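Local structure of phosphoenolpyruvate-protein phosphotransferase (Acinetobacter sp., 3CI6) at residues Q17-S22 with A155-V160; L118-M123 with S148-L153; D38-D43 with Q140-A145. The protein probably transfers the phosphoryl group of phosphoenolpyruvate to a histidine of a carrier protein in the phosphotransferase system, the present chain being its N-terminal GAF domain. All blocks are in the same frame, centred on the assembly; numbering follows the deposited sequence.

Interaction 1 (Q17-S22 with A155-V160)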
ATOM      1  N   GLN B  17       5.890  -2.488   6.961  1.00  8.45           N
ATOM      2  CA  GLN B  17       7.307  -2.138   7.081  1.00  9.28           C
ATOM      3  C   GLN B  17       8.192  -3.293   6.669  1.00  8.56           C
ATOM      4  O   GLN B  17       9.167  -3.081   5.965  1.00  9.95           O
ATOM      5  CB  GLN B  17       7.617  -1.580   8.473  1.00  9.65           C
ATOM      6  CG  GLN B  17       6.914  -0.222   8.622  1.00 12.04           C
ATOM      7  CD  GLN B  17       7.513   0.720   9.603  1.00 16.06           C
ATOM      8  OE1 GLN B  17       7.170   0.689  10.797  1.00 18.23           O
ATOM      9  NE2 GLN B  17       8.376   1.627   9.101  1.00 21.21           N
ATOM     10  N   GLU B  18       7.815  -4.509   7.027  1.00  8.54           N
ATOM     11  CA  GLU B  18       8.601  -5.664   6.614  1.00 10.25           C
ATOM     12  C   GLU B  18       8.527  -5.839   5.103  1.00 10.59           C
ATOM     13  O   GLU B  18       9.562  -6.112   4.461  1.00 11.91           O
ATOM     14  CB  GLU B  18       8.140  -6.918   7.351  1.00 10.29           C
ATOM     15  CG  GLU B  18       9.126  -8.071   7.239  1.00 12.19           C
ATOM     16  CD  GLU B  18       8.650  -9.365   7.891  1.00 13.27           C
ATOM     17  OE1 GLU B  18       7.552  -9.425   8.484  1.00 16.88           O
ATOM     18  OE2 GLU B  18       9.417 -10.347   7.778  1.00 18.51           O
ATOM     19  N   ILE B  19       7.356  -5.669   4.503  1.00 10.24           N
ATOM     20  CA  ILE B  19       7.261  -5.740   3.027  1.00 11.16           C
ATOM     21  C   ILE B  19       8.075  -4.609   2.377  1.00 11.17           C
ATOM     22  O   ILE B  19       8.781  -4.794   1.370  1.00 11.62           O
ATOM     23  CB  ILE B  19       5.805  -5.695   2.557  1.00 11.05           C
ATOM     24  CG1 ILE B  19       5.045  -6.939   2.998  1.00 10.91           C
ATOM     25  CG2 ILE B  19       5.725  -5.561   1.033  1.00 10.18           C
ATOM     26  CD1 ILE B  19       3.532  -6.836   2.846  1.00 13.26           C
ATOM     27  N   ASN B  20       7.971  -3.411   2.947  1.00  9.40           N
ATOM     28  CA  ASN B  20       8.566  -2.232   2.358  1.00 10.84           C
ATOM     29  C   ASN B  20      10.075  -2.342   2.281  1.00 11.17           C
ATOM     30  O   ASN B  20      10.655  -1.925   1.259  1.00 10.88           O
ATOM     31  CB  ASN B  20       8.068  -1.001   3.104  1.00  9.75           C
ATOM     32  CG  ASN B  20       8.592   0.268   2.533  1.00 11.96           C
ATOM     33  OD1 ASN B  20       9.410   0.936   3.171  1.00 12.52           O
ATOM     34  ND2 ASN B  20       8.164   0.620   1.316  1.00  9.94           N
ATOM     35  N   SER B  21      10.688  -2.980   3.286  0.50 10.73           N
ATOM     36  CA  SER B  21      12.147  -3.132   3.405  0.50 11.27           C
ATOM     37  C   SER B  21      12.658  -4.457   2.862  0.50 10.64           C
ATOM     38  O   SER B  21      13.818  -4.826   3.091  0.50  9.87           O
ATOM     39  CB  SER B  21      12.563  -3.062   4.864  0.50 11.86           C
ATOM     40  OG  SER B  21      12.284  -1.793   5.402  0.50 13.00           O
ATOM     41  N   SER B  22      11.797  -5.210   2.206  1.00 10.52           N
ATOM     42  CA  SER B  22      12.211  -6.458   1.589  1.00 10.88           C
ATOM     43  C   SER B  22      12.884  -6.146   0.265  1.00 11.58           C
ATOM     44  O   SER B  22      12.558  -5.137  -0.348  1.00 12.25           O
ATOM     45  CB  SER B  22      11.019  -7.384   1.408  1.00 11.11           C
ATOM     46  OG  SER B  22      10.139  -6.928   0.441  1.00 14.96           O
ATOM     47  N   ALA B 155      -2.779  -2.865  -1.795  1.00  5.42           N
ATOM     48  CA  ALA B 155      -2.419  -1.590  -2.426  1.00  6.31           C
ATOM     49  C   ALA B 155      -0.927  -1.353  -2.298  1.00  6.60           C
ATOM     50  O   ALA B 155      -0.285  -0.802  -3.233  1.00  7.21           O
ATOM     51  CB  ALA B 155      -3.160  -0.492  -1.745  1.00  8.01           C
ATOM     52  N   GLN B 156      -0.338  -1.793  -1.198  1.00  6.72           N
ATOM     53  CA  GLN B 156       1.120  -1.692  -1.060  1.00  7.38           C
ATOM     54  C   GLN B 156       1.796  -2.596  -2.071  1.00  6.26           C
ATOM     55  O   GLN B 156       2.740  -2.179  -2.800  1.00  6.34           O
ATOM     56  CB  GLN B 156       1.591  -2.091   0.322  1.00  7.66           C
ATOM     57  CG  GLN B 156       3.100  -2.026   0.445  1.00  7.35           C
ATOM     58  CD  GLN B 156       3.610  -2.447   1.778  1.00  9.45           C
ATOM     59  OE1 GLN B 156       2.866  -3.007   2.598  1.00 14.30           O
ATOM     60  NE2 GLN B 156       4.872  -2.207   2.024  1.00  8.21           N
ATOM     61  N   LEU B 157       1.326  -3.835  -2.185  0.50  6.05           N
ATOM     62  CA  LEU B 157       1.960  -4.762  -3.137  0.50  6.41           C
ATOM     63  C   LEU B 157       1.740  -4.313  -4.564  0.50  5.62           C
ATOM     64  O   LEU B 157       2.546  -4.614  -5.432  0.50  5.72           O
ATOM     65  CB  LEU B 157       1.485  -6.202  -2.963  0.50  6.89           C
ATOM     66  CG  LEU B 157       2.034  -6.964  -1.768  0.50  8.25           C
ATOM     67  CD1 LEU B 157       1.333  -8.294  -1.755  0.50 12.72           C
ATOM     68  CD2 LEU B 157       3.536  -7.118  -1.761  0.50 11.54           C
ATOM     69  N   SER B 158       0.658  -3.591  -4.825  1.00  5.51           N
ATOM     70  CA  SER B 158       0.383  -3.231  -6.225  1.00  5.29           C
ATOM     71  C   SER B 158       1.534  -2.485  -6.872  1.00  4.94           C
ATOM     72  O   SER B 158       1.886  -2.748  -8.036  1.00  6.54           O
ATOM     73  CB  SER B 158      -0.920  -2.456  -6.322  1.00  6.16           C
ATOM     74  OG  SER B 158      -0.784  -1.124  -5.894  1.00  6.14           O
ATOM     75  N   GLY B 159       2.173  -1.560  -6.137  1.00  5.17           N
ATOM     76  CA  GLY B 159       3.319  -0.840  -6.668  1.00  6.38           C
ATOM     77  C   GLY B 159       4.600  -1.620  -6.680  1.00  6.17           C
ATOM     78  O   GLY B 159       5.396  -1.435  -7.578  1.00  6.09           O
ATOM     79  N   VAL B 160       4.800  -2.497  -5.704  1.00  5.62           N
ATOM     80  CA  VAL B 160       5.927  -3.423  -5.734  1.00  5.67           C
ATOM     81  C   VAL B 160       5.834  -4.273  -7.016  1.00  5.93           C
ATOM     82  O   VAL B 160       6.831  -4.490  -7.714  1.00  5.88           O
ATOM     83  CB  VAL B 160       5.920  -4.330  -4.503  1.00  5.67           C
ATOM     84  CG1 VAL B 160       7.077  -5.292  -4.588  1.00  6.02           C
ATOM     85  CG2 VAL B 160       6.050  -3.517  -3.188  1.00  7.96           C
TER
HETATM   86  O   HOH W   1       6.601  -1.281  -0.302  1.00 17.89           O
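Ile19 and Asn20, in the last turn of helix 7-20, meet Gln156 and Leu157 of helix 144-167. This is a helix-helix contact on the helical side of the GAF domain, where the first and last helices pack together. The backbones stand well apart, with CA atoms 8.2 Å from each other both for Ile19 with Leu157 and for Asn20 with Gln156, and side chains bridge the gap.

Ile19 has the most surface covered by the other segment. Its CG2 lies anti to the backbone N (chi1 -66°, measured to CG1), and this branch meets two partners: Gln156 NE2 lies 3.6 Å from Ile19 CG2, and Leu157 CD2 is 3.9 Å from the same methyl. The other branch, through CD1, comes 3.9 Å from Gln156 OE1. The amide of Gln156 thus rests against aliphatic carbon, and its OE1 is buried with no polar partner in the model.

Asn20 follows. Its backbone N is 3.5 Å from Gln156 NE2, but both are donors and no bond joins them; the amide nitrogen is instead bonded to Val16 O, one turn earlier on helix 7-20. Gln156 reaches that far because its chain is extended, with chi1 178° and chi2 -178°. A water links the two side chains, accepting from Asn20 ND2 and from Gln156 NE2. The same Asn20 ND2 also binds Met123 O of the second subunit, so the contact borders the dimer interface, and Gln156 NE2 of that subunit bonds Ala155 O.

Beyond Asn20 the chain leaves the helix at Ser21, and Ser22 turns back to close the end: Ile19 O accepts from Ser22 N at 3.2 Å and from Ser22 OG at 2.7 Å.

Interaction 2 (L118-M123 with S148-L153); sequences LGVPVM and SFLVTL
Leu118 and Leu150 reach toward each other tip to tip, the branch ends making the nearest approach: Leu118 CD2 lies 3.6 Å from Leu150 CD1. The same methyl of Leu150 is 4.0 Å from Leu118 CG, so it lies against the CG-CD2 arm of Leu118. With CG anti to the backbone N (chi1 169°), the CD2 methyl of Leu118 is carried down to Leu150.

The other apolar pairs gather at Val120, whose two methyls are shared between neighbouring helix residues. Its CG2 packs on Leu150, 4.0 Å from CB of that residue, whereas its CG1 is 4.0 Å from Val151 CG2. In both pairs the side chains cross at about a right angle. With chi1 at -177°, Val120 has CG1 anti to its own nitrogen and CG2 anti to the carbonyl carbon, which spreads the methyls over Leu150 and Val151. All four residues are buried, and no hydrogen bond passes between the segments.

This is the layer of a GAF domain in which helix 144-167 lies on the antiparallel sheet. Strand 118-123 and helix 148-153 run in nearly the same direction, 28° apart, with their axes 8.5 Å from each other at the closest point. The neighbouring strand 127-136 contributes Leu132, which touches Leu150, while Val36 of helix 25-40 also packs on that leucine. Val151 meets Val16 of the second subunit, which places the side of the helix beside the dimer interface.

Polar contacts belong to the helix itself. Ser148 O accepts from Thr152 N and, at 2.9 Å, from Thr152 OG1, and the two donors arrive from opposite faces of the carbonyl plane. Ser148 OG bonds Glu144 O one turn back and also Asp10 OD1 of the second subunit.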
ATOM      1  N   LEU B 118     -12.246 -15.551   0.323  1.00  5.74           N
ATOM      2  CA  LEU B 118     -12.145 -14.104   0.379  1.00  6.26           C
ATOM      3  C   LEU B 118     -11.082 -13.676  -0.613  1.00  5.92           C
ATOM      4  O   LEU B 118      -9.892 -13.915  -0.413  1.00  5.83           O
ATOM      5  CB  LEU B 118     -11.796 -13.655   1.798  1.00  6.12           C
ATOM      6  CG  LEU B 118     -11.389 -12.211   2.030  1.00  7.96           C
ATOM      7  CD1 LEU B 118     -12.347 -11.207   1.433  1.00 10.71           C
ATOM      8  CD2 LEU B 118     -11.231 -11.956   3.559  1.00  9.26           C
ATOM      9  N   GLY B 119     -11.525 -13.120  -1.734  1.00  4.95           N
ATOM     10  CA  GLY B 119     -10.604 -12.719  -2.832  1.00  5.20           C
ATOM     11  C   GLY B 119     -10.588 -11.208  -2.946  1.00  5.12           C
ATOM     12  O   GLY B 119     -11.666 -10.573  -2.902  1.00  4.97           O
ATOM     13  N   VAL B 120      -9.385 -10.642  -3.078  1.00  4.67           N
ATOM     14  CA  VAL B 120      -9.188  -9.215  -3.049  1.00  5.34           C
ATOM     15  C   VAL B 120      -8.337  -8.846  -4.272  1.00  5.59           C
ATOM     16  O   VAL B 120      -7.282  -9.450  -4.497  1.00  6.00           O
ATOM     17  CB  VAL B 120      -8.481  -8.769  -1.758  1.00  6.69           C
ATOM     18  CG1 VAL B 120      -8.364  -7.271  -1.756  1.00  7.34           C
ATOM     19  CG2 VAL B 120      -9.247  -9.260  -0.548  1.00  8.64           C
ATOM     20  N   PRO B 121      -8.812  -7.909  -5.084  1.00  5.45           N
ATOM     21  CA  PRO B 121      -8.006  -7.575  -6.271  1.00  4.76           C
ATOM     22  C   PRO B 121      -6.813  -6.707  -5.908  1.00  5.91           C
ATOM     23  O   PRO B 121      -6.906  -5.830  -5.042  1.00  8.09           O
ATOM     24  CB  PRO B 121      -8.968  -6.783  -7.103  1.00  5.56           C
ATOM     25  CG  PRO B 121      -9.878  -6.169  -6.123  1.00  6.61           C
ATOM     26  CD  PRO B 121     -10.041  -7.119  -5.008  1.00  5.60           C
ATOM     27  N   VAL B 122      -5.700  -6.938  -6.612  1.00  5.02           N
ATOM     28  CA  VAL B 122      -4.485  -6.110  -6.495  1.00  4.75           C
ATOM     29  C   VAL B 122      -4.537  -5.240  -7.742  1.00  5.69           C
ATOM     30  O   VAL B 122      -4.431  -5.750  -8.864  1.00  6.47           O
ATOM     31  CB  VAL B 122      -3.206  -6.968  -6.418  1.00  4.64           C
ATOM     32  CG1 VAL B 122      -2.038  -6.036  -6.216  1.00  5.48           C
ATOM     33  CG2 VAL B 122      -3.290  -8.004  -5.298  1.00  4.77           C
HETATM   34  N   MSE B 123      -4.761  -3.942  -7.521  0.50  4.91           N
HETATM   35  CA  MSE B 123      -4.978  -2.948  -8.584  0.50  4.60           C
HETATM   36  C   MSE B 123      -3.905  -1.860  -8.559  0.50  5.04           C
HETATM   37  O   MSE B 123      -3.657  -1.290  -7.509  0.50  5.36           O
HETATM   38  CB  MSE B 123      -6.318  -2.256  -8.370  0.50  5.25           C
HETATM   39  CG  MSE B 123      -7.528  -3.170  -8.278  0.50  6.55           C
HETATM   40 SE   MSE B 123      -7.940  -4.184  -9.879  0.50 13.10          SE
HETATM   41  CE  MSE B 123      -8.153  -2.604 -11.053  0.50  9.89           C
ATOM     42  N   SER B 148     -10.638  -4.372   4.974  1.00  5.50           N
ATOM     43  CA  SER B 148      -9.818  -3.154   4.957  1.00  5.69           C
ATOM     44  C   SER B 148      -8.337  -3.441   5.089  1.00  6.27           C
ATOM     45  O   SER B 148      -7.534  -2.838   4.393  1.00  5.37           O
ATOM     46  CB  SER B 148     -10.277  -2.198   6.027  1.00  6.23           C
ATOM     47  OG  SER B 148     -11.564  -1.710   5.796  1.00  7.60           O
ATOM     48  N   PHE B 149      -7.972  -4.352   5.983  1.00  5.51           N
ATOM     49  CA  PHE B 149      -6.606  -4.805   6.179  1.00  5.71           C
ATOM     50  C   PHE B 149      -6.027  -5.327   4.877  1.00  6.29           C
ATOM     51  O   PHE B 149      -4.936  -4.944   4.458  1.00  6.09           O
ATOM     52  CB  PHE B 149      -6.649  -5.880   7.286  1.00  6.23           C
ATOM     53  CG  PHE B 149      -5.367  -6.664   7.512  1.00  5.94           C
ATOM     54  CD1 PHE B 149      -4.291  -6.070   8.124  1.00  7.70           C
ATOM     55  CD2 PHE B 149      -5.312  -8.040   7.270  1.00  7.71           C
ATOM     56  CE1 PHE B 149      -3.126  -6.794   8.431  1.00  8.54           C
ATOM     57  CE2 PHE B 149      -4.154  -8.777   7.568  1.00  6.57           C
ATOM     58  CZ  PHE B 149      -3.061  -8.140   8.129  1.00  9.13           C
ATOM     59  N   LEU B 150      -6.768  -6.239   4.244  1.00  5.41           N
ATOM     60  CA  LEU B 150      -6.268  -6.858   3.020  1.00  5.15           C
ATOM     61  C   LEU B 150      -6.200  -5.863   1.887  1.00  4.97           C
ATOM     62  O   LEU B 150      -5.270  -5.920   1.081  1.00  6.10           O
ATOM     63  CB  LEU B 150      -7.134  -8.051   2.635  1.00  5.42           C
ATOM     64  CG  LEU B 150      -7.116  -9.212   3.622  1.00  5.35           C
ATOM     65  CD1 LEU B 150      -8.076 -10.307   3.161  1.00  8.05           C
ATOM     66  CD2 LEU B 150      -5.701  -9.751   3.836  1.00  7.30           C
ATOM     67  N   VAL B 151      -7.216  -5.002   1.741  1.00  5.00           N
ATOM     68  CA  VAL B 151      -7.158  -3.968   0.690  1.00  4.87           C
ATOM     69  C   VAL B 151      -5.889  -3.120   0.822  1.00  5.01           C
ATOM     70  O   VAL B 151      -5.208  -2.816  -0.164  1.00  5.60           O
ATOM     71  CB  VAL B 151      -8.447  -3.134   0.651  1.00  5.02           C
ATOM     72  CG1 VAL B 151      -8.298  -1.860  -0.195  1.00  4.56           C
ATOM     73  CG2 VAL B 151      -9.621  -3.997   0.179  1.00  5.29           C
ATOM     74  N   THR B 152      -5.558  -2.721   2.045  1.00  4.56           N
ATOM     75  CA  THR B 152      -4.405  -1.861   2.272  1.00  5.57           C
ATOM     76  C   THR B 152      -3.099  -2.578   1.930  1.00  6.53           C
ATOM     77  O   THR B 152      -2.251  -2.021   1.215  1.00  7.08           O
ATOM     78  CB  THR B 152      -4.426  -1.328   3.707  1.00  5.62           C
ATOM     79  OG1 THR B 152      -5.664  -0.620   3.938  1.00  6.49           O
ATOM     80  CG2 THR B 152      -3.189  -0.401   3.923  1.00  6.28           C
ATOM     81  N   LEU B 153      -2.942  -3.838   2.361  1.00  5.32           N
ATOM     82  CA  LEU B 153      -1.767  -4.605   1.975  1.00  6.24           C
ATOM     83  C   LEU B 153      -1.713  -4.822   0.476  1.00  6.50           C
ATOM     84  O   LEU B 153      -0.650  -4.746  -0.137  1.00  6.94           O
ATOM     85  CB  LEU B 153      -1.754  -5.944   2.703  1.00  6.72           C
ATOM     86  CG  LEU B 153      -1.407  -5.824   4.168  1.00  7.41           C
ATOM     87  CD1 LEU B 153      -1.790  -7.134   4.916  1.00  9.64           C
ATOM     88  CD2 LEU B 153       0.057  -5.458   4.395  1.00  9.94           C
TER

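Interaction 3 (D38-D43 with Q140-A145); sequences DAMKVD and QDFSEA
Met40 and Phe142, with CA atoms 9.5 Å apart, and Val42 and Gln140, 9.6 Å apart, set the backbone spacing between the two segments. In the GAF fold this is where the end of helix 25-40, the start of helix 144-167 and the sheet strand 127-136 come together. Lys41 is the first residue to leave helical angles, with positive phi (56°), and Ser143 occupies the N-cap position of the other helix.

Side chains close the gap around the Phe142 ring. Met40, a selenomethionine, bends at chi3 (62°) and brings its terminal methyl over one ring face as a CH-pi contact: Met40 CE is 4.1 Å from the ring centroid and 24° off the normal. The methyl is displaced toward the rim, 3.8 Å from Phe142 CD1. Val42 adds an oblique approach, its CG1 3.6 Å from Phe142 CZ, and Asn136 of strand 127-136 also touches the Phe142 side chain.

Polar bonds lie within each segment. Lys41 NZ donates to Asp38 O and forms a salt bridge with Asp38 OD1, which it meets from above the carboxylate plane. At the N-cap, Ala145 N gives a weak bond to Ser143 OG, 3.0 Å long.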
ATOM      1  N   ASP B  38      -1.048 -15.397   9.608  1.00  8.21           N
ATOM      2  CA  ASP B  38      -0.852 -15.328  11.058  1.00  8.46           C
ATOM      3  C   ASP B  38      -1.756 -14.262  11.698  1.00  8.44           C
ATOM      4  O   ASP B  38      -2.326 -14.479  12.768  1.00 10.16           O
ATOM      5  CB  ASP B  38       0.607 -15.039  11.374  1.00  9.00           C
ATOM      6  CG  ASP B  38       0.937 -15.138  12.864  1.00 13.21           C
ATOM      7  OD1 ASP B  38       0.537 -16.108  13.521  1.00 20.77           O
ATOM      8  OD2 ASP B  38       1.601 -14.214  13.368  1.00 22.19           O
ATOM      9  N   ALA B  39      -1.905 -13.119  11.055  1.00  7.84           N
ATOM     10  CA  ALA B  39      -2.675 -12.022  11.634  1.00  8.14           C
ATOM     11  C   ALA B  39      -4.154 -12.324  11.687  1.00  8.17           C
ATOM     12  O   ALA B  39      -4.854 -11.869  12.591  1.00  8.91           O
ATOM     13  CB  ALA B  39      -2.443 -10.744  10.836  1.00  8.68           C
HETATM   14  N   MSE B  40      -4.641 -13.074  10.701  1.00  8.23           N
HETATM   15  CA  MSE B  40      -6.043 -13.456  10.631  1.00  7.79           C
HETATM   16  C   MSE B  40      -6.346 -14.851  11.202  1.00  6.71           C
HETATM   17  O   MSE B  40      -7.507 -15.167  11.463  1.00  7.92           O
HETATM   18  CB  MSE B  40      -6.514 -13.486   9.163  1.00  7.86           C
HETATM   19  CG  MSE B  40      -6.359 -12.206   8.428  1.00  7.91           C
HETATM   20 SE   MSE B  40      -7.180 -12.198   6.647  0.80 12.74          SE
HETATM   21  CE  MSE B  40      -9.030 -12.494   7.202  1.00 11.60           C
ATOM     22  N   LYS B  41      -5.324 -15.693  11.366  1.00  6.51           N
ATOM     23  CA  LYS B  41      -5.496 -17.088  11.752  1.00  7.16           C
ATOM     24  C   LYS B  41      -6.428 -17.821  10.771  1.00  6.54           C
ATOM     25  O   LYS B  41      -7.492 -18.329  11.132  1.00  8.20           O
ATOM     26  CB  LYS B  41      -5.944 -17.252  13.204  1.00  7.73           C
ATOM     27  CG  LYS B  41      -4.952 -16.646  14.206  1.00  9.09           C
ATOM     28  CD  LYS B  41      -3.550 -17.208  14.034  1.00 14.57           C
ATOM     29  CE  LYS B  41      -2.687 -17.008  15.270  1.00 18.07           C
ATOM     30  NZ  LYS B  41      -2.015 -15.684  15.280  1.00 21.64           N
ATOM     31  N   VAL B  42      -5.986 -17.848   9.524  1.00  6.44           N
ATOM     32  CA  VAL B  42      -6.709 -18.523   8.450  1.00  5.72           C
ATOM     33  C   VAL B  42      -5.884 -19.686   7.921  1.00  6.25           C
ATOM     34  O   VAL B  42      -4.677 -19.733   8.076  1.00  7.08           O
ATOM     35  CB  VAL B  42      -7.122 -17.551   7.334  1.00  6.19           C
ATOM     36  CG1 VAL B  42      -8.157 -16.538   7.889  1.00  8.44           C
ATOM     37  CG2 VAL B  42      -5.922 -16.827   6.752  1.00  6.54           C
ATOM     38  N   ASP B  43      -6.571 -20.635   7.314  1.00  5.49           N
ATOM     39  CA  ASP B  43      -5.920 -21.854   6.841  1.00  6.00           C
ATOM     40  C   ASP B  43      -4.984 -21.594   5.677  1.00  6.20           C
ATOM     41  O   ASP B  43      -3.900 -22.175   5.617  1.00  7.07           O
ATOM     42  CB  ASP B  43      -6.960 -22.887   6.407  1.00  5.92           C
ATOM     43  CG  ASP B  43      -7.774 -23.408   7.555  1.00  7.98           C
ATOM     44  OD1 ASP B  43      -7.201 -23.586   8.663  1.00 11.87           O
ATOM     45  OD2 ASP B  43      -8.997 -23.682   7.349  1.00  9.48           O
ATOM     46  N   GLN B 140     -16.745 -19.205   6.951  1.00  8.50           N
ATOM     47  CA  GLN B 140     -16.271 -18.174   7.896  1.00  9.66           C
ATOM     48  C   GLN B 140     -16.808 -16.819   7.448  1.00  8.98           C
ATOM     49  O   GLN B 140     -16.681 -16.471   6.275  1.00  8.52           O
ATOM     50  CB  GLN B 140     -14.734 -18.063   7.911  1.00  9.65           C
ATOM     51  CG  GLN B 140     -13.969 -19.302   8.237  1.00 14.19           C
ATOM     52  CD  GLN B 140     -13.986 -19.597   9.700  1.00 15.16           C
ATOM     53  OE1 GLN B 140     -13.063 -19.224  10.420  1.00 19.25           O
ATOM     54  NE2 GLN B 140     -15.058 -20.192  10.173  1.00 14.96           N
ATOM     55  N   ASP B 141     -17.300 -16.030   8.383  1.00  9.18           N
ATOM     56  CA  ASP B 141     -17.797 -14.686   8.138  1.00  9.60           C
ATOM     57  C   ASP B 141     -16.681 -13.746   8.528  1.00  9.94           C
ATOM     58  O   ASP B 141     -16.359 -13.597   9.721  1.00 11.90           O
ATOM     59  CB  ASP B 141     -19.066 -14.422   8.970  1.00 10.37           C
ATOM     60  CG  ASP B 141     -19.658 -13.044   8.728  1.00 14.54           C
ATOM     61  OD1 ASP B 141     -19.003 -12.185   8.118  1.00 23.71           O
ATOM     62  OD2 ASP B 141     -20.814 -12.816   9.171  1.00 21.29           O
ATOM     63  N   PHE B 142     -16.074 -13.143   7.517  1.00  9.25           N
ATOM     64  CA  PHE B 142     -15.009 -12.157   7.720  1.00  8.98           C
ATOM     65  C   PHE B 142     -15.534 -10.745   7.616  1.00  9.41           C
ATOM     66  O   PHE B 142     -16.253 -10.419   6.670  1.00  9.87           O
ATOM     67  CB  PHE B 142     -13.859 -12.382   6.759  1.00 10.34           C
ATOM     68  CG  PHE B 142     -13.075 -13.601   7.092  1.00 11.16           C
ATOM     69  CD1 PHE B 142     -12.426 -13.712   8.300  1.00 11.47           C
ATOM     70  CD2 PHE B 142     -13.056 -14.652   6.250  1.00 12.31           C
ATOM     71  CE1 PHE B 142     -11.762 -14.855   8.633  1.00 12.87           C
ATOM     72  CE2 PHE B 142     -12.376 -15.816   6.564  1.00 12.87           C
ATOM     73  CZ  PHE B 142     -11.733 -15.918   7.760  1.00 11.40           C
ATOM     74  N   SER B 143     -15.151  -9.909   8.576  1.00  9.53           N
ATOM     75  CA  SER B 143     -15.689  -8.586   8.723  1.00 10.62           C
ATOM     76  C   SER B 143     -15.018  -7.558   7.824  1.00 10.40           C
ATOM     77  O   SER B 143     -14.022  -7.821   7.143  1.00  9.50           O
ATOM     78  CB  SER B 143     -15.497  -8.112  10.173  1.00 10.46           C
ATOM     79  OG  SER B 143     -14.208  -7.584  10.384  1.00 13.97           O
ATOM     80  N   GLU B 144     -15.526  -6.336   7.916  1.00 11.98           N
ATOM     81  CA  GLU B 144     -14.985  -5.208   7.213  1.00 12.11           C
ATOM     82  C   GLU B 144     -13.581  -4.905   7.629  1.00 10.57           C
ATOM     83  O   GLU B 144     -12.832  -4.398   6.818  1.00 10.95           O
ATOM     84  CB  GLU B 144     -15.851  -3.973   7.439  1.00 13.43           C
ATOM     85  CG  GLU B 144     -17.275  -4.155   7.010  1.00 17.88           C
ATOM     86  CD  GLU B 144     -17.457  -4.251   5.524  1.00 23.88           C
ATOM     87  OE1 GLU B 144     -16.504  -3.935   4.752  1.00 27.79           O
ATOM     88  OE2 GLU B 144     -18.591  -4.642   5.134  1.00 27.97           O
ATOM     89  N   ALA B 145     -13.196  -5.168   8.872  1.00  9.76           N
ATOM     90  CA  ALA B 145     -11.810  -4.958   9.273  1.00  9.66           C
ATOM     91  C   ALA B 145     -10.853  -5.797   8.469  1.00  8.90           C
ATOM     92  O   ALA B 145      -9.775  -5.325   8.038  1.00  8.21           O
ATOM     93  CB  ALA B 145     -11.615  -5.235  10.794  1.00 11.51           C
TER

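From the N terminus, helix 7-20 enters first, and its end meets segment 155-160, 133 residues later, in interaction 1; that contact closes the outermost loop. Inside it, the end of helix 25-40 opens interaction 3, which closes at 140-145, at the start of the last helix. Strand 118-123 opens interaction 2 between those two points and closes at 148-153, so interactions 2 and 3 cross while both nest within interaction 1. All three use helix 144-167, which thereby joins the first helix, the second helix and the sheet. Interaction 2 touches both others: Ile19 packs on Leu153, and Met40 on Leu150. Interactions 1 and 3 do not touch.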